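Local coordinates for putative tRNA (Adenine(37)-N6)-methyltransferase (Pseudomonas aeruginosa, PDB 7BTU), which probably uses S-adenosyl-L-methionine to methylate the threonylcarbamoyl-modified adenosine at position 37 of tRNA, at residues B[19-24]-B[211-216]. Sequence-based numbering, arbitrary orientation.
Sequences SCFMEK and VRLWDL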
ATOM      1  N   SER B  19       8.060  13.387 -13.609  1.00 18.60           N
ATOM      2  CA  SER B  19       8.064  14.106 -12.335  1.00 20.64           C
ATOM      3  C   SER B  19       9.283  15.006 -12.192  1.00 19.15           C
ATOM      4  O   SER B  19      10.188  15.021 -13.024  1.00 18.73           O
ATOM      5  CB  SER B  19       7.961  13.164 -11.135  1.00 22.20           C
ATOM      6  OG  SER B  19       9.202  12.622 -10.843  1.00 22.51           O
ATOM      7  N   CYS B  20       9.223  15.823 -11.148  1.00 19.91           N
ATOM      8  CA  CYS B  20      10.333  16.720 -10.816  1.00 24.07           C
ATOM      9  C   CYS B  20      11.622  15.992 -10.431  1.00 24.87           C
ATOM     10  O   CYS B  20      12.675  16.636 -10.417  1.00 21.56           O
ATOM     11  CB  CYS B  20       9.895  17.658  -9.695  1.00 18.20           C
ATOM     12  SG  CYS B  20       9.231  16.901  -8.236  1.00 21.13           S
ATOM     13  N   PHE B  21      11.562  14.723  -9.980  1.00 23.26           N
ATOM     14  CA  PHE B  21      12.702  14.124  -9.276  1.00 19.93           C
ATOM     15  C   PHE B  21      13.578  13.320 -10.227  1.00 19.68           C
ATOM     16  O   PHE B  21      13.096  12.408 -10.913  1.00 19.56           O
ATOM     17  CB  PHE B  21      12.243  13.252  -8.098  1.00 19.65           C
ATOM     18  CG  PHE B  21      11.658  14.062  -6.962  1.00 21.09           C
ATOM     19  CD1 PHE B  21      12.410  15.101  -6.369  1.00 22.69           C
ATOM     20  CD2 PHE B  21      10.359  13.837  -6.526  1.00 18.06           C
ATOM     21  CE1 PHE B  21      11.846  15.891  -5.341  1.00 21.63           C
ATOM     22  CE2 PHE B  21       9.813  14.625  -5.470  1.00 17.10           C
ATOM     23  CZ  PHE B  21      10.543  15.619  -4.896  1.00 17.01           C
ATOM     24  N   MET B  22      14.874  13.655 -10.254  1.00 21.81           N
ATOM     25  CA  MET B  22      15.834  12.929 -11.092  1.00 23.71           C
ATOM     26  C   MET B  22      16.764  12.016 -10.291  1.00 27.61           C
ATOM     27  O   MET B  22      17.412  11.134 -10.880  1.00 29.08           O
ATOM     28  CB  MET B  22      16.682  13.941 -11.897  1.00 28.47           C
ATOM     29  CG  MET B  22      15.857  15.008 -12.668  1.00 30.87           C
ATOM     30  SD  MET B  22      14.802  14.239 -13.962  1.00 35.58           S
ATOM     31  CE  MET B  22      13.346  15.339 -13.959  1.00 36.15           C
ATOM     32  N   GLU B  23      16.883  12.220  -8.975  1.00 25.52           N
ATOM     33  CA  GLU B  23      17.793  11.408  -8.177  1.00 28.89           C
ATOM     34  C   GLU B  23      17.096  11.084  -6.862  1.00 26.30           C
ATOM     35  O   GLU B  23      16.318  11.876  -6.346  1.00 29.03           O
ATOM     36  CB  GLU B  23      19.152  12.150  -7.979  1.00 36.74           C
ATOM     37  CG  GLU B  23      18.990  13.650  -7.948  1.00 43.43           C
ATOM     38  CD  GLU B  23      20.233  14.479  -8.221  1.00 53.75           C
ATOM     39  OE1 GLU B  23      20.178  15.661  -7.869  1.00 55.49           O
ATOM     40  OE2 GLU B  23      21.245  14.002  -8.771  1.00 58.88           O
ATOM     41  N   LYS B  24      17.409   9.927  -6.303  1.00 26.49           N
ATOM     42  CA  LYS B  24      16.645   9.420  -5.163  1.00 29.01           C
ATOM     43  C   LYS B  24      16.898  10.229  -3.904  1.00 30.05           C
ATOM     44  O   LYS B  24      15.969  10.461  -3.130  1.00 33.74           O
ATOM     45  CB  LYS B  24      16.996   7.942  -4.905  1.00 35.00           C
ATOM     46  N   VAL B 211      21.268  19.739  -6.266  1.00 20.32           N
ATOM     47  CA  VAL B 211      20.245  18.746  -6.512  1.00 19.02           C
ATOM     48  C   VAL B 211      19.565  19.145  -7.823  1.00 20.42           C
ATOM     49  O   VAL B 211      19.473  20.334  -8.180  1.00 17.91           O
ATOM     50  CB  VAL B 211      19.204  18.689  -5.358  1.00 23.28           C
ATOM     51  CG1 VAL B 211      18.482  19.991  -5.231  1.00 27.34           C
ATOM     52  CG2 VAL B 211      18.207  17.574  -5.653  1.00 29.34           C
ATOM     53  N   ARG B 212      19.110  18.144  -8.539  1.00 21.05           N
ATOM     54  CA  ARG B 212      18.399  18.352  -9.794  1.00 18.54           C
ATOM     55  C   ARG B 212      16.908  18.331  -9.517  1.00 21.38           C
ATOM     56  O   ARG B 212      16.434  17.410  -8.845  1.00 24.34           O
ATOM     57  CB  ARG B 212      18.798  17.237 -10.763  1.00 22.35           C
ATOM     58  CG  ARG B 212      20.184  17.391 -11.316  1.00 26.96           C
ATOM     59  CD  ARG B 212      20.369  16.513 -12.495  1.00 36.64           C
ATOM     60  NE  ARG B 212      20.494  15.134 -12.097  1.00 43.02           N
ATOM     61  CZ  ARG B 212      20.086  14.093 -12.814  1.00 42.87           C
ATOM     62  NH1 ARG B 212      19.498  14.268 -13.998  1.00 39.97           N
ATOM     63  NH2 ARG B 212      20.282  12.869 -12.330  1.00 43.93           N
ATOM     64  N   LEU B 213      16.167  19.269 -10.116  1.00 18.06           N
ATOM     65  CA  LEU B 213      14.696  19.248 -10.074  1.00 16.85           C
ATOM     66  C   LEU B 213      14.173  19.688 -11.438  1.00 22.03           C
ATOM     67  O   LEU B 213      14.659  20.683 -11.965  1.00 19.51           O
ATOM     68  CB  LEU B 213      14.186  20.213  -8.988  1.00 18.79           C
ATOM     69  CG  LEU B 213      14.540  19.858  -7.525  1.00 19.37           C
ATOM     70  CD1 LEU B 213      14.317  21.086  -6.655  1.00 23.83           C
ATOM     71  CD2 LEU B 213      13.669  18.653  -7.044  1.00 16.82           C
ATOM     72  N   TRP B 214      13.217  18.935 -12.030  1.00 17.66           N
ATOM     73  CA  TRP B 214      12.815  19.174 -13.412  1.00 21.89           C
ATOM     74  C   TRP B 214      14.094  19.212 -14.256  1.00 22.71           C
ATOM     75  O   TRP B 214      14.907  18.288 -14.149  1.00 23.27           O
ATOM     76  CB  TRP B 214      11.940  20.421 -13.492  1.00 17.09           C
ATOM     77  CG  TRP B 214      10.555  20.232 -12.801  1.00 17.57           C
ATOM     78  CD1 TRP B 214      10.092  20.909 -11.739  1.00 19.64           C
ATOM     79  CD2 TRP B 214       9.506  19.328 -13.203  1.00 18.56           C
ATOM     80  NE1 TRP B 214       8.806  20.475 -11.418  1.00 20.70           N
ATOM     81  CE2 TRP B 214       8.436  19.501 -12.305  1.00 19.50           C
ATOM     82  CE3 TRP B 214       9.391  18.355 -14.204  1.00 26.67           C
ATOM     83  CZ2 TRP B 214       7.235  18.758 -12.392  1.00 25.14           C
ATOM     84  CZ3 TRP B 214       8.181  17.596 -14.292  1.00 29.01           C
ATOM     85  CH2 TRP B 214       7.128  17.803 -13.386  1.00 25.87           C
ATOM     86  N   ASP B 215      14.323  20.247 -15.074  1.00 20.94           N
ATOM     87  CA  ASP B 215      15.539  20.350 -15.879  1.00 22.13           C
ATOM     88  C   ASP B 215      16.520  21.348 -15.264  1.00 21.75           C
ATOM     89  O   ASP B 215      17.327  21.956 -15.979  1.00 20.02           O
ATOM     90  CB  ASP B 215      15.220  20.710 -17.341  1.00 26.04           C
ATOM     91  CG  ASP B 215      14.441  22.038 -17.473  1.00 26.35           C
ATOM     92  OD1 ASP B 215      14.240  22.724 -16.444  1.00 24.26           O
ATOM     93  OD2 ASP B 215      14.016  22.390 -18.592  1.00 26.70           O
ATOM     94  N   LEU B 216      16.439  21.537 -13.951  1.00 18.20           N
ATOM     95  CA  LEU B 216      17.228  22.556 -13.250  1.00 17.67           C
ATOM     96  C   LEU B 216      18.323  21.924 -12.388  1.00 20.73           C
ATOM     97  O   LEU B 216      18.167  20.806 -11.894  1.00 18.49           O
ATOM     98  CB  LEU B 216      16.343  23.408 -12.335  1.00 17.35           C
ATOM     99  CG  LEU B 216      14.965  23.853 -12.854  1.00 18.60           C
ATOM    100  CD1 LEU B 216      14.253  24.596 -11.739  1.00 15.47           C
ATOM    101  CD2 LEU B 216      15.209  24.785 -14.003  1.00 17.30           C
TER
HETATM  102  O   HOH W   1      16.208  15.012  -8.100  1.00 27.05           O
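Trp214 lays one face of its indole against the backbone and CB of Cys20, a CH-pi contact in which CB stands 3.6 Å from the centroid of the five-membered ring, 17° off its normal. Further along the same face, the carbonyl carbon of Ser19 lies toward the rim of the six-membered ring. Cys20 SG, between the backbone N and the carbonyl carbon (chi1 53°), is carried over one face of the Phe21 ring and keeps an oblique sulfur-aromatic contact with the Trp214 five-membered ring; Phe21 CE1 touches Leu213 CD2 at 3.7 Å.

Two hydrogen bonds tie the segments together. Trp214 N donates to Cys20 O (2.9 Å), and Arg212 N donates to Glu23 OE1 (2.8 Å), reaching it from above the carboxylate plane. Between them water 1 accepts from Met22 N; its bond to Arg212 O, which would bridge the two backbones, is unusually short and so less certain.

Glu23 OE2 forms a long salt bridge with Arg212 NE, 3.6 Å, the carboxylate and guanidinium planes being almost perpendicular. Met22 CB covers one face of that guanidinium, while Met22 CE reaches Trp214 O.

The loop leaving barrel strand 15-19 thus packs on strand 209-213, outermost within this chain in the C-terminal mixed sheet, and on the type II' turn Leu213-Leu216; Leu187 of helix 184-193 touches both Cys20 and Trp214.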